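Local atomic coordinates of glutathione S-transferase 2 (Heligmosomoides polygyrus, PDB entry 1TW9), a protein that probably catalyses the attack of glutathione on electrophilic substrates, yielding an S-substituted glutathione and a halide anion. Residues A[3-8]-A[30-35]; A[16-21]-A[66-71]; A[20-25]-A[73-78]; A[45-50]-A[58-63]; A[89-94]-A[154-159]. All coordinates share one frame; numbering follows the deposited sequence.

Contact 1: A[3-8]-A[30-35]; sequences HYKLTY and EDVRLT
Tyr4 O takes the amide of Glu30 (N to O 2.9 Å), beginning the parallel pairing of strands 4-9 and 30-34 in the beta-alpha-beta unit of the thioredoxin-like domain. At Lys5 the aliphatic chain lies alongside Glu30, and its CG rests 3.9 Å from Val32 CG2; the two charged ends are not in contact. Leu6 uses both its own N and its own O, N to Glu30 O at 2.8 Å and O to Val32 N at 2.8 Å. Thr7 turns to the face of Lys5. Its CG2, anti to the backbone N (OG1 at chi1 -66°), meets Leu34 CD1 at 3.5 Å, while OG1 flanks Val32. Tyr8 closes the series, N to Val32 O at 3.0 Å and O to Leu34 N at 2.9 Å; its hydroxyl bonds the amide of Ala14. On the Leu6 face, Arg33 grips Asp31 OD2 side-on with NE and NH2, and Asp31 OD1 pairs with Arg19. Backbone bonds thus fix the register; aliphatic parts pack on the Lys5 face, while charges probably balance on the other.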
# COMPACT_ATOMS: atom_id res chain seq x y z
N HIS A 3 16.81 -15.54 -9.29
CA HIS A 3 17.73 -14.95 -8.36
C HIS A 3 17.07 -13.76 -7.68
O HIS A 3 16.50 -12.87 -8.33
CB HIS A 3 18.93 -14.49 -9.10
CG HIS A 3 19.85 -13.71 -8.23
ND1 HIS A 3 20.68 -14.30 -7.31
CD2 HIS A 3 19.97 -12.38 -8.06
CE1 HIS A 3 21.32 -13.35 -6.64
NE2 HIS A 3 20.90 -12.18 -7.08
N TYR A 4 17.07 -13.76 -6.36
CA TYR A 4 16.48 -12.69 -5.55
C TYR A 4 17.57 -12.01 -4.73
O TYR A 4 18.42 -12.68 -4.12
CB TYR A 4 15.45 -13.22 -4.54
CG TYR A 4 14.25 -13.84 -5.18
CD1 TYR A 4 13.23 -13.03 -5.65
CD2 TYR A 4 14.12 -15.17 -5.29
CE1 TYR A 4 12.10 -13.54 -6.28
CE2 TYR A 4 13.00 -15.74 -5.91
CZ TYR A 4 11.98 -14.91 -6.40
OH TYR A 4 10.84 -15.45 -6.98
N LYS A 5 17.58 -10.69 -4.75
CA LYS A 5 18.48 -9.94 -3.93
C LYS A 5 17.64 -8.91 -3.22
O LYS A 5 16.89 -8.17 -3.86
CB LYS A 5 19.54 -9.24 -4.76
CG LYS A 5 20.45 -8.31 -3.93
CD LYS A 5 21.61 -7.72 -4.67
CE LYS A 5 21.35 -6.67 -5.67
NZ LYS A 5 22.74 -6.19 -6.20
N LEU A 6 17.76 -8.85 -1.92
CA LEU A 6 17.04 -7.83 -1.13
C LEU A 6 18.12 -6.87 -0.54
O LEU A 6 19.06 -7.34 0.11
CB LEU A 6 16.31 -8.47 0.01
CG LEU A 6 15.42 -7.47 0.82
CD1 LEU A 6 14.26 -6.86 0.06
CD2 LEU A 6 14.95 -8.15 2.15
N THR A 7 17.99 -5.57 -0.81
CA THR A 7 18.95 -4.58 -0.30
C THR A 7 18.18 -3.68 0.71
O THR A 7 17.09 -3.13 0.42
CB THR A 7 19.51 -3.75 -1.47
OG1 THR A 7 20.30 -4.62 -2.34
CG2 THR A 7 20.48 -2.74 -0.91
N TYR A 8 18.77 -3.54 1.90
CA TYR A 8 18.19 -2.76 2.97
C TYR A 8 19.33 -2.40 3.92
O TYR A 8 20.47 -2.69 3.66
CB TYR A 8 17.04 -3.52 3.65
CG TYR A 8 16.29 -2.67 4.65
CD1 TYR A 8 15.67 -1.50 4.26
CD2 TYR A 8 16.22 -3.04 5.98
CE1 TYR A 8 15.01 -0.73 5.18
CE2 TYR A 8 15.59 -2.27 6.89
CZ TYR A 8 14.96 -1.09 6.47
OH TYR A 8 14.29 -0.29 7.38
N GLU A 30 19.78 -13.16 -1.63
CA GLU A 30 20.93 -12.44 -1.17
C GLU A 30 20.44 -11.32 -0.24
O GLU A 30 19.70 -10.45 -0.69
CB GLU A 30 21.63 -11.89 -2.40
CG GLU A 30 23.04 -11.48 -2.19
CD GLU A 30 23.70 -10.97 -3.48
OE1 GLU A 30 24.74 -10.33 -3.33
OE2 GLU A 30 23.19 -11.22 -4.61
N ASP A 31 20.79 -11.39 1.04
CA ASP A 31 20.32 -10.45 2.05
C ASP A 31 21.44 -9.40 2.21
O ASP A 31 22.43 -9.60 2.94
CB ASP A 31 20.06 -11.17 3.38
CG ASP A 31 19.36 -10.32 4.40
OD1 ASP A 31 18.65 -9.38 3.97
OD2 ASP A 31 19.44 -10.58 5.65
N VAL A 32 21.29 -8.32 1.46
CA VAL A 32 22.29 -7.23 1.44
C VAL A 32 21.94 -6.15 2.46
O VAL A 32 20.87 -5.56 2.43
CB VAL A 32 22.47 -6.62 0.02
CG1 VAL A 32 23.48 -5.50 0.06
CG2 VAL A 32 22.88 -7.76 -0.99
N ARG A 33 22.88 -5.93 3.39
CA ARG A 33 22.67 -5.05 4.53
C ARG A 33 23.74 -3.97 4.43
O ARG A 33 24.92 -4.19 4.76
CB ARG A 33 22.78 -5.79 5.85
CG ARG A 33 21.65 -6.74 6.06
CD ARG A 33 21.84 -7.72 7.21
NE ARG A 33 20.71 -8.59 7.33
CZ ARG A 33 19.78 -8.51 8.29
NH1 ARG A 33 19.92 -7.66 9.31
NH2 ARG A 33 18.75 -9.32 8.26
N LEU A 34 23.30 -2.82 3.98
CA LEU A 34 24.17 -1.69 3.78
C LEU A 34 24.42 -0.91 5.04
O LEU A 34 23.54 -0.77 5.87
CB LEU A 34 23.53 -0.77 2.74
CG LEU A 34 23.25 -1.36 1.36
CD1 LEU A 34 22.65 -0.34 0.50
CD2 LEU A 34 24.53 -1.94 0.69
N THR A 35 25.62 -0.33 5.15
CA THR A 35 25.84 0.73 6.09
C THR A 35 25.36 2.06 5.46
O THR A 35 25.17 2.15 4.24
CB THR A 35 27.33 0.85 6.44
OG1 THR A 35 28.09 1.12 5.24
CG2 THR A 35 27.92 -0.49 6.95

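Contact 2: A[16-21]-A[66-71]; sequences ECARQV and AICRYL. Unlike the reference sequence in segment 16-21: Val21 (reference Ile).
In the thioredoxin-like fold of the N-terminal domain, helices 16-24 and 64-75 lie next to each other on one face of the sheet, and this contact is the seam between them. The segments run almost parallel, 12° apart, with axes 8.8 Å from each other at closest approach. Such spacing suits the small residues at the centre. Ala18 brings its CB to Ile67 CG2 and to Leu71 CD1, each at 3.9 Å, filling the space between two branched side chains one helical turn apart. Further along, Val21 CG1 sits 3.6 Å from Leu71 CB, the two side chains meeting at a slant; CG1 gets there by standing anti to the backbone N (chi1 173°). Every residue that touches is buried, and no hydrogen bond crosses. The flank of helix 16-24 turned away from this seam is polar, though buried: Glu16 OE1 pairs with Arg19 NH1, while its OE2 takes Gln20 NE2 and also meets Arg201 and Trp197. On the far side of helix 64-75, Arg69 forms salt bridges with Asp89 of its own chain and Asp89 of the second subunit. Two thiols meet at the other end of the seam. Cys17 SG and Cys68 SG are 3.4 Å apart, unbonded to each other, and Cys68 SG also lies 3.3 Å from Ala18 N.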
# COMPACT_ATOMS: atom_id res chain seq x y z
N GLU A 16 12.13 -6.45 6.87
CA GLU A 16 11.93 -7.70 7.57
C GLU A 16 10.75 -8.52 7.04
O GLU A 16 10.85 -9.72 7.00
CB GLU A 16 11.76 -7.46 9.04
CG GLU A 16 11.76 -8.70 9.93
CD GLU A 16 13.02 -9.51 9.93
OE1 GLU A 16 14.06 -9.07 9.41
OE2 GLU A 16 12.97 -10.62 10.51
N CYS A 17 9.66 -7.88 6.66
CA CYS A 17 8.49 -8.68 6.21
C CYS A 17 8.90 -9.45 4.96
O CYS A 17 8.74 -10.68 4.89
CB CYS A 17 7.30 -7.74 6.08
SG CYS A 17 5.81 -8.62 5.58
N ALA A 18 9.59 -8.77 4.05
CA ALA A 18 10.12 -9.48 2.89
C ALA A 18 10.98 -10.71 3.28
O ALA A 18 10.86 -11.82 2.68
CB ALA A 18 10.79 -8.53 1.99
N ARG A 19 11.92 -10.51 4.21
CA ARG A 19 12.80 -11.57 4.69
C ARG A 19 12.01 -12.69 5.25
O ARG A 19 12.32 -13.87 5.06
CB ARG A 19 13.79 -11.04 5.72
CG ARG A 19 14.72 -9.96 5.20
CD ARG A 19 15.83 -9.75 6.23
NE ARG A 19 16.69 -8.59 5.92
CZ ARG A 19 16.62 -7.43 6.56
NH1 ARG A 19 15.73 -7.25 7.54
NH2 ARG A 19 17.48 -6.49 6.25
N GLN A 20 10.92 -12.35 5.95
CA GLN A 20 10.10 -13.40 6.50
C GLN A 20 9.23 -14.16 5.44
O GLN A 20 8.96 -15.34 5.60
CB GLN A 20 9.31 -12.91 7.66
CG GLN A 20 10.18 -12.51 8.81
CD GLN A 20 9.46 -12.17 10.04
OE1 GLN A 20 8.25 -12.44 10.14
NE2 GLN A 20 10.16 -11.58 10.99
N VAL A 21 8.82 -13.48 4.37
CA VAL A 21 8.16 -14.15 3.26
C VAL A 21 9.12 -15.17 2.64
O VAL A 21 8.78 -16.29 2.38
CB VAL A 21 7.62 -13.16 2.24
CG1 VAL A 21 7.11 -13.88 1.02
CG2 VAL A 21 6.44 -12.35 2.92
N ALA A 66 5.05 -3.16 -1.51
CA ALA A 66 4.97 -3.66 -2.91
C ALA A 66 5.80 -4.96 -3.08
O ALA A 66 5.41 -5.88 -3.74
CB ALA A 66 5.43 -2.64 -3.85
N ILE A 67 6.95 -4.91 -2.46
CA ILE A 67 7.87 -6.02 -2.38
C ILE A 67 7.22 -7.24 -1.68
O ILE A 67 7.22 -8.36 -2.21
CB ILE A 67 9.17 -5.59 -1.71
CG1 ILE A 67 9.98 -4.62 -2.60
CG2 ILE A 67 9.97 -6.81 -1.38
CD1 ILE A 67 11.12 -4.03 -1.84
N CYS A 68 6.66 -7.02 -0.50
CA CYS A 68 6.07 -8.11 0.31
C CYS A 68 4.91 -8.72 -0.44
O CYS A 68 4.80 -9.90 -0.50
CB CYS A 68 5.56 -7.55 1.63
SG CYS A 68 6.98 -7.23 2.66
N ARG A 69 4.02 -7.88 -1.00
CA ARG A 69 2.83 -8.40 -1.72
C ARG A 69 3.27 -9.18 -2.92
O ARG A 69 2.79 -10.26 -3.16
CB ARG A 69 1.94 -7.28 -2.10
CG ARG A 69 0.68 -7.67 -2.80
CD ARG A 69 -0.20 -6.54 -3.28
NE ARG A 69 -0.50 -5.59 -2.24
CZ ARG A 69 0.17 -4.48 -1.98
NH1 ARG A 69 1.13 -4.01 -2.79
NH2 ARG A 69 -0.22 -3.76 -0.93
N TYR A 70 4.25 -8.68 -3.64
CA TYR A 70 4.79 -9.40 -4.79
C TYR A 70 5.33 -10.81 -4.42
O TYR A 70 4.99 -11.81 -5.04
CB TYR A 70 5.89 -8.57 -5.47
CG TYR A 70 6.67 -9.35 -6.50
CD1 TYR A 70 6.13 -9.57 -7.78
CD2 TYR A 70 7.92 -9.90 -6.25
CE1 TYR A 70 6.72 -10.32 -8.67
CE2 TYR A 70 8.51 -10.61 -7.17
CZ TYR A 70 7.97 -10.78 -8.40
OH TYR A 70 8.70 -11.59 -9.29
N LEU A 71 6.22 -10.84 -3.43
CA LEU A 71 6.79 -12.07 -2.92
C LEU A 71 5.72 -12.96 -2.40
O LEU A 71 5.67 -14.14 -2.71
CB LEU A 71 7.80 -11.76 -1.85
CG LEU A 71 9.07 -11.12 -2.33
CD1 LEU A 71 9.94 -10.74 -1.13
CD2 LEU A 71 9.82 -11.95 -3.43

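Contact 3: A[20-25]-A[73-78]; sequences QVFALA and KTFGFA. Unlike the reference sequence in segment 20-25: Val21 (reference Ile).
Ala25 and Leu24 pack against the rings of Phe75 and Phe77 where helices 16-24 and 64-75 of the thioredoxin-like domain end, at the start of the connection to the helical domain. Two CH-pi contacts dominate. Leu24 CD1 stands over the centre of the Phe77 ring, 3.6 Å from its centroid and only 7° off the ring normal; the opposite face of that ring carries Phe75 O. Ala25 CB lies over one face of the Phe75 ring, shifted toward the CG end, with CB to CG 3.5 Å, while Thr74 CG2 covers the other face. Edge packing completes the apolar set. The same Ala25 CB meets the rim of Phe77 in plane, CE1 at 3.9 Å, so one methyl serves a face and an edge at once. Both rings swing toward helix 16-24 with CG anti to the carbonyl carbon (chi1 -62° in Phe75). Between them Gly76 leaves the helix with positive phi, turning the chain so that Phe77 can follow Phe75 onto the same partner; the backbone of Phe77 then pairs with that of Trp155. At the Phe75 edge, Val21 CG1 approaches CD1 to 4.2 Å, close to the ring plane.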
# COMPACT_ATOMS: atom_id res chain seq x y z
N GLN A 20 10.92 -12.35 5.95
CA GLN A 20 10.10 -13.40 6.50
C GLN A 20 9.23 -14.16 5.44
O GLN A 20 8.96 -15.34 5.60
CB GLN A 20 9.31 -12.91 7.66
CG GLN A 20 10.18 -12.51 8.81
CD GLN A 20 9.46 -12.17 10.04
OE1 GLN A 20 8.25 -12.44 10.14
NE2 GLN A 20 10.16 -11.58 10.99
N VAL A 21 8.82 -13.48 4.37
CA VAL A 21 8.16 -14.15 3.26
C VAL A 21 9.12 -15.17 2.64
O VAL A 21 8.78 -16.29 2.38
CB VAL A 21 7.62 -13.16 2.24
CG1 VAL A 21 7.11 -13.88 1.02
CG2 VAL A 21 6.44 -12.35 2.92
N PHE A 22 10.33 -14.71 2.40
CA PHE A 22 11.34 -15.61 1.86
C PHE A 22 11.52 -16.83 2.76
O PHE A 22 11.61 -17.97 2.31
CB PHE A 22 12.70 -14.88 1.74
CG PHE A 22 12.85 -14.01 0.44
CD1 PHE A 22 12.53 -14.53 -0.81
CD2 PHE A 22 13.23 -12.68 0.53
CE1 PHE A 22 12.69 -13.75 -1.93
CE2 PHE A 22 13.40 -11.93 -0.60
CZ PHE A 22 13.12 -12.45 -1.83
N ALA A 23 11.62 -16.58 4.08
CA ALA A 23 11.83 -17.65 5.05
C ALA A 23 10.67 -18.61 4.96
O ALA A 23 10.88 -19.83 4.91
CB ALA A 23 11.96 -17.10 6.49
N LEU A 24 9.44 -18.07 4.99
CA LEU A 24 8.23 -18.88 4.94
C LEU A 24 8.16 -19.77 3.70
O LEU A 24 7.60 -20.86 3.73
CB LEU A 24 7.01 -17.96 4.89
CG LEU A 24 5.94 -18.05 5.92
CD1 LEU A 24 4.70 -17.45 5.32
CD2 LEU A 24 5.76 -19.39 6.68
N ALA A 25 8.72 -19.28 2.60
CA ALA A 25 8.71 -19.97 1.30
C ALA A 25 9.92 -20.90 1.11
O ALA A 25 10.01 -21.54 0.08
CB ALA A 25 8.67 -18.98 0.21
N LYS A 73 2.49 -13.15 -3.26
CA LYS A 73 1.73 -13.70 -4.36
C LYS A 73 2.55 -14.78 -5.09
O LYS A 73 1.98 -15.77 -5.58
CB LYS A 73 1.30 -12.61 -5.28
CG LYS A 73 0.20 -11.78 -4.67
CD LYS A 73 -0.25 -10.55 -5.54
CE LYS A 73 -1.54 -9.84 -5.08
NZ LYS A 73 -2.81 -10.65 -5.32
N THR A 74 3.83 -14.53 -5.22
CA THR A 74 4.70 -15.48 -5.87
C THR A 74 4.62 -16.81 -5.18
O THR A 74 4.63 -17.89 -5.80
CB THR A 74 6.14 -14.94 -5.88
OG1 THR A 74 6.21 -13.79 -6.69
CG2 THR A 74 7.12 -15.91 -6.49
N PHE A 75 4.63 -16.77 -3.84
CA PHE A 75 4.82 -17.97 -3.01
C PHE A 75 3.57 -18.53 -2.37
O PHE A 75 3.61 -19.59 -1.71
CB PHE A 75 5.95 -17.72 -1.96
CG PHE A 75 7.26 -17.43 -2.58
CD1 PHE A 75 7.92 -16.26 -2.32
CD2 PHE A 75 7.79 -18.33 -3.46
CE1 PHE A 75 9.16 -16.04 -2.92
CE2 PHE A 75 8.97 -18.09 -4.04
CZ PHE A 75 9.61 -16.93 -3.83
N GLY A 76 2.45 -17.82 -2.51
CA GLY A 76 1.17 -18.35 -2.05
C GLY A 76 0.70 -17.85 -0.68
O GLY A 76 -0.04 -18.56 -0.01
N PHE A 77 1.16 -16.66 -0.27
CA PHE A 77 0.90 -16.17 1.06
C PHE A 77 0.12 -14.84 0.95
O PHE A 77 0.31 -13.92 1.77
CB PHE A 77 2.17 -15.96 1.86
CG PHE A 77 3.04 -17.25 1.93
CD1 PHE A 77 4.30 -17.30 1.43
CD2 PHE A 77 2.50 -18.35 2.50
CE1 PHE A 77 4.98 -18.57 1.50
CE2 PHE A 77 3.20 -19.52 2.59
CZ PHE A 77 4.38 -19.58 2.03
N ALA A 78 -0.66 -14.73 -0.10
CA ALA A 78 -1.50 -13.48 -0.29
C ALA A 78 -2.98 -13.81 -0.47
O ALA A 78 -3.68 -13.09 -1.15
CB ALA A 78 -1.02 -12.70 -1.39

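Contact 4: A[45-50]-A[58-63]; sequences TFPFGQ and GQQLAQ
Gln60, Ala62 and Pro47 carry this contact, in which the loop before strand 53-56 folds over the edge strand 59-62 of the thioredoxin-like sheet. Gln60 extends its side chain across the loop, and NE2 donates to Thr45 O at 3.0 Å with an N-H...O angle of 152°. The acceptor lies in the plane of the amide, yet the donor sits above the carbonyl plane of Thr45 and not on a lone pair. The same NE2 reaches the edge of the Phe46 ring, 4.0 Å from CD2, while OE1 lies 3.7 Å from Pro47 CD, so both ends of the amide touch the loop. Pro47 then covers Ala62, CB to CB 3.9 Å. It occupies the second position of a type I turn from Phe46 to Gly49, closed by Gly49 N to Phe46 O at 3.0 Å. Ala62 CB has a further neighbour: Phe48 CD1 comes to 3.7 Å, meeting the methyl at the ring edge, and Pro47 CB lies over one face of that ring. Phe48 also packs on Ala94 of the second subunit. A single side-chain bond to the backbone thus anchors the loop at Thr45, whereas apolar contacts hold it at Pro47 and Phe48, the latter reaching the dimer interface.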
# COMPACT_ATOMS: atom_id res chain seq x y z
N THR A 45 20.80 4.98 -7.39
CA THR A 45 20.58 3.76 -8.18
C THR A 45 19.24 3.11 -7.81
O THR A 45 18.81 2.20 -8.49
CB THR A 45 21.71 2.68 -7.97
OG1 THR A 45 21.63 2.11 -6.65
CG2 THR A 45 23.17 3.25 -8.08
N PHE A 46 18.61 3.57 -6.74
CA PHE A 46 17.34 2.96 -6.29
C PHE A 46 16.18 3.76 -6.89
O PHE A 46 16.28 4.99 -7.02
CB PHE A 46 17.26 2.92 -4.77
CG PHE A 46 18.42 2.22 -4.13
CD1 PHE A 46 19.16 2.84 -3.14
CD2 PHE A 46 18.80 0.97 -4.53
CE1 PHE A 46 20.19 2.18 -2.53
CE2 PHE A 46 19.84 0.33 -3.92
CZ PHE A 46 20.56 0.95 -2.95
N PRO A 47 15.09 3.04 -7.22
CA PRO A 47 13.97 3.65 -7.94
C PRO A 47 13.42 4.94 -7.35
O PRO A 47 13.14 5.89 -8.09
CB PRO A 47 12.93 2.55 -7.92
CG PRO A 47 13.74 1.28 -7.98
CD PRO A 47 14.86 1.61 -7.01
N PHE A 48 13.34 5.02 -6.03
CA PHE A 48 12.87 6.20 -5.38
C PHE A 48 13.88 6.70 -4.34
O PHE A 48 13.51 7.34 -3.35
CB PHE A 48 11.53 5.96 -4.74
CG PHE A 48 10.53 5.36 -5.70
CD1 PHE A 48 10.22 4.02 -5.60
CD2 PHE A 48 9.97 6.13 -6.70
CE1 PHE A 48 9.35 3.44 -6.50
CE2 PHE A 48 9.06 5.58 -7.61
CZ PHE A 48 8.77 4.23 -7.51
N GLY A 49 15.14 6.40 -4.57
CA GLY A 49 16.23 6.89 -3.68
C GLY A 49 16.25 6.26 -2.29
O GLY A 49 16.83 6.82 -1.34
N GLN A 50 15.58 5.12 -2.12
CA GLN A 50 15.45 4.50 -0.81
C GLN A 50 15.56 3.00 -0.89
O GLN A 50 15.50 2.41 -1.98
CB GLN A 50 14.11 4.78 -0.20
CG GLN A 50 13.76 6.21 -0.07
CD GLN A 50 12.28 6.29 0.07
OE1 GLN A 50 11.54 6.06 -0.90
NE2 GLN A 50 11.83 6.51 1.25
N GLY A 58 17.71 -9.38 -11.57
CA GLY A 58 18.36 -8.11 -11.85
C GLY A 58 17.44 -6.91 -12.07
O GLY A 58 17.94 -5.83 -12.33
N GLN A 59 16.13 -7.12 -11.99
CA GLN A 59 15.13 -6.07 -12.20
C GLN A 59 14.69 -5.56 -10.82
O GLN A 59 14.33 -6.35 -9.94
CB GLN A 59 13.98 -6.60 -13.04
CG GLN A 59 14.44 -7.21 -14.36
CD GLN A 59 15.13 -6.20 -15.25
OE1 GLN A 59 14.67 -5.05 -15.37
NE2 GLN A 59 16.25 -6.61 -15.91
N GLN A 60 14.76 -4.24 -10.65
CA GLN A 60 14.47 -3.64 -9.34
C GLN A 60 12.98 -3.42 -9.10
O GLN A 60 12.26 -2.99 -9.99
CB GLN A 60 15.14 -2.28 -9.18
CG GLN A 60 16.62 -2.26 -9.24
CD GLN A 60 17.13 -0.88 -9.04
OE1 GLN A 60 16.72 0.02 -9.80
NE2 GLN A 60 18.01 -0.67 -8.04
N LEU A 61 12.60 -3.64 -7.85
CA LEU A 61 11.29 -3.34 -7.34
C LEU A 61 11.46 -2.73 -5.95
O LEU A 61 12.01 -3.39 -5.04
CB LEU A 61 10.47 -4.61 -7.21
CG LEU A 61 9.07 -4.50 -6.49
CD1 LEU A 61 8.12 -3.56 -7.25
CD2 LEU A 61 8.43 -5.83 -6.23
N ALA A 62 10.97 -1.51 -5.82
CA ALA A 62 11.12 -0.77 -4.57
C ALA A 62 9.79 -0.78 -3.80
O ALA A 62 8.77 -1.25 -4.29
CB ALA A 62 11.53 0.65 -4.83
N GLN A 63 9.85 -0.28 -2.58
CA GLN A 63 8.71 -0.01 -1.70
C GLN A 63 8.32 -1.30 -0.94
O GLN A 63 7.89 -2.29 -1.49
CB GLN A 63 7.53 0.61 -2.39
CG GLN A 63 7.79 1.96 -3.04
CD GLN A 63 7.91 3.07 -2.04
OE1 GLN A 63 8.39 4.14 -2.36
NE2 GLN A 63 7.51 2.79 -0.81

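Contact 5: A[89-94]-A[154-159]; sequences DSLADA and SWVDLL. Unlike the reference sequence in segment 89-94: Leu91 (reference Pro).
Trp155 of helix 155-170 reaches over to Ala92 and Asp89 of helix 82-101, joining two helices of the all-helical domain whose segments run 22° from parallel. From CB the side chain takes the crowded position between backbone N and carbonyl carbon (chi1 62°), which brings the end of the indole up to helix 82-101. NE1 donates to a water at 2.9 Å, and that water donates to Asp89 OD1 at 2.8 Å. Next round the ring, CZ2 meets the same OD1 edge-on at 3.6 Å. At the tip, CH2 lies 3.6 Å from Ala92 CB, with CZ3 close behind, while CE3 faces Cys68 of helix 64-75. Val156 continues the packing, its CG2 3.8 Å from Leu91 CB and near the amide of Ala92. Ser154 occupies the N-cap position, and its backbone N donates to Asp157 OD2 at 2.8 Å. Asp89 OD1 also forms a salt bridge with Arg69, and OD2 pairs with Arg69 of the second subunit. The buried carboxylate is therefore met by two arginines and a water, which probably stabilises its charge, and the indole edge ties that polar site at the dimer interface to an apolar helix seam.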
# COMPACT_ATOMS: atom_id res chain seq x y z
N ASP A 89 -4.46 -6.73 1.99
CA ASP A 89 -3.99 -5.38 1.64
C ASP A 89 -4.57 -4.35 2.58
O ASP A 89 -3.87 -3.45 3.04
CB ASP A 89 -4.36 -4.97 0.24
CG ASP A 89 -3.65 -5.71 -0.82
OD1 ASP A 89 -2.60 -6.36 -0.53
OD2 ASP A 89 -4.01 -5.69 -2.02
N SER A 90 -5.87 -4.42 2.82
CA SER A 90 -6.55 -3.41 3.63
C SER A 90 -5.96 -3.42 5.05
O SER A 90 -5.77 -2.35 5.63
CB SER A 90 -8.09 -3.61 3.66
OG SER A 90 -8.43 -4.69 4.49
N LEU A 91 -5.63 -4.61 5.59
CA LEU A 91 -5.06 -4.69 6.94
C LEU A 91 -3.63 -4.08 6.97
O LEU A 91 -3.24 -3.47 7.95
CB LEU A 91 -5.06 -6.15 7.42
CG LEU A 91 -6.49 -6.55 7.85
CD1 LEU A 91 -6.56 -8.03 7.71
CD2 LEU A 91 -6.68 -6.07 9.26
N ALA A 92 -2.83 -4.31 5.91
CA ALA A 92 -1.50 -3.81 5.85
C ALA A 92 -1.56 -2.31 5.72
O ALA A 92 -0.71 -1.61 6.28
CB ALA A 92 -0.80 -4.38 4.71
N ASP A 93 -2.55 -1.80 5.01
CA ASP A 93 -2.68 -0.34 4.90
C ASP A 93 -3.15 0.27 6.24
O ASP A 93 -2.74 1.35 6.61
CB ASP A 93 -3.74 -0.04 3.92
CG ASP A 93 -3.26 -0.00 2.52
OD1 ASP A 93 -2.01 0.07 2.33
OD2 ASP A 93 -4.11 0.08 1.56
N ALA A 94 -4.05 -0.39 6.92
CA ALA A 94 -4.42 0.04 8.29
C ALA A 94 -3.21 0.04 9.19
O ALA A 94 -3.06 0.91 10.04
CB ALA A 94 -5.50 -0.84 8.85
N SER A 154 -0.69 -15.38 5.85
CA SER A 154 -0.43 -14.42 4.77
C SER A 154 0.65 -13.46 5.23
O SER A 154 0.96 -13.36 6.44
CB SER A 154 -1.65 -13.64 4.38
OG SER A 154 -2.08 -12.81 5.44
N TRP A 155 1.09 -12.64 4.29
CA TRP A 155 2.19 -11.66 4.63
C TRP A 155 1.75 -10.63 5.65
O TRP A 155 2.61 -10.13 6.45
CB TRP A 155 2.70 -10.97 3.38
CG TRP A 155 1.73 -10.14 2.62
CD1 TRP A 155 0.78 -10.55 1.70
CD2 TRP A 155 1.69 -8.70 2.59
NE1 TRP A 155 0.15 -9.45 1.14
CE2 TRP A 155 0.66 -8.31 1.71
CE3 TRP A 155 2.34 -7.71 3.33
CZ2 TRP A 155 0.32 -6.97 1.48
CZ3 TRP A 155 2.02 -6.39 3.07
CH2 TRP A 155 1.03 -6.04 2.16
N VAL A 156 0.47 -10.32 5.71
CA VAL A 156 0.01 -9.33 6.76
C VAL A 156 0.03 -9.99 8.14
O VAL A 156 0.31 -9.33 9.14
CB VAL A 156 -1.35 -8.65 6.49
CG1 VAL A 156 -2.55 -9.63 6.71
CG2 VAL A 156 -1.47 -7.40 7.36
N ASP A 157 -0.21 -11.30 8.25
CA ASP A 157 0.02 -11.99 9.53
C ASP A 157 1.49 -11.80 10.00
O ASP A 157 1.74 -11.50 11.17
CB ASP A 157 -0.22 -13.48 9.41
CG ASP A 157 -1.64 -13.83 9.22
OD1 ASP A 157 -2.54 -13.40 10.03
OD2 ASP A 157 -1.91 -14.62 8.24
N LEU A 158 2.43 -12.00 9.10
CA LEU A 158 3.85 -11.76 9.35
C LEU A 158 4.15 -10.34 9.77
O LEU A 158 4.94 -10.13 10.72
CB LEU A 158 4.79 -12.14 8.15
CG LEU A 158 4.71 -13.53 7.62
CD1 LEU A 158 5.47 -13.66 6.38
CD2 LEU A 158 5.12 -14.48 8.64
N LEU A 159 3.58 -9.35 9.09
CA LEU A 159 3.86 -7.96 9.36
C LEU A 159 3.32 -7.59 10.78
O LEU A 159 4.02 -6.95 11.57
CB LEU A 159 3.17 -7.17 8.28
CG LEU A 159 3.30 -5.68 8.27
CD1 LEU A 159 4.76 -5.31 8.03
CD2 LEU A 159 2.43 -5.07 7.25
O HOH W 1 -2.12 -9.11 -0.70

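Contacts 1 to 4 belong to the thioredoxin-like domain; contact 5 joins two helices of the helical domain. Contact 1 pairs strands of the sheet, and contact 4, centred about 12 Å away, meets its other edge strand. Contacts 2 and 3 follow the same helix pair, 16-24 and 64-75, their centres about 7 Å apart, and both touch contact 1. Along the chain, segments of contacts 1 and 2 alternate, contact 4 falls between the two halves of contact 2, and contact 5 comes last. Contact 5, about 11 Å from contact 2 between centres, touches contacts 2 and 3, tying the two domains together; contacts 2, 4 and 5 all reach the second subunit, so both domains take part in the dimer.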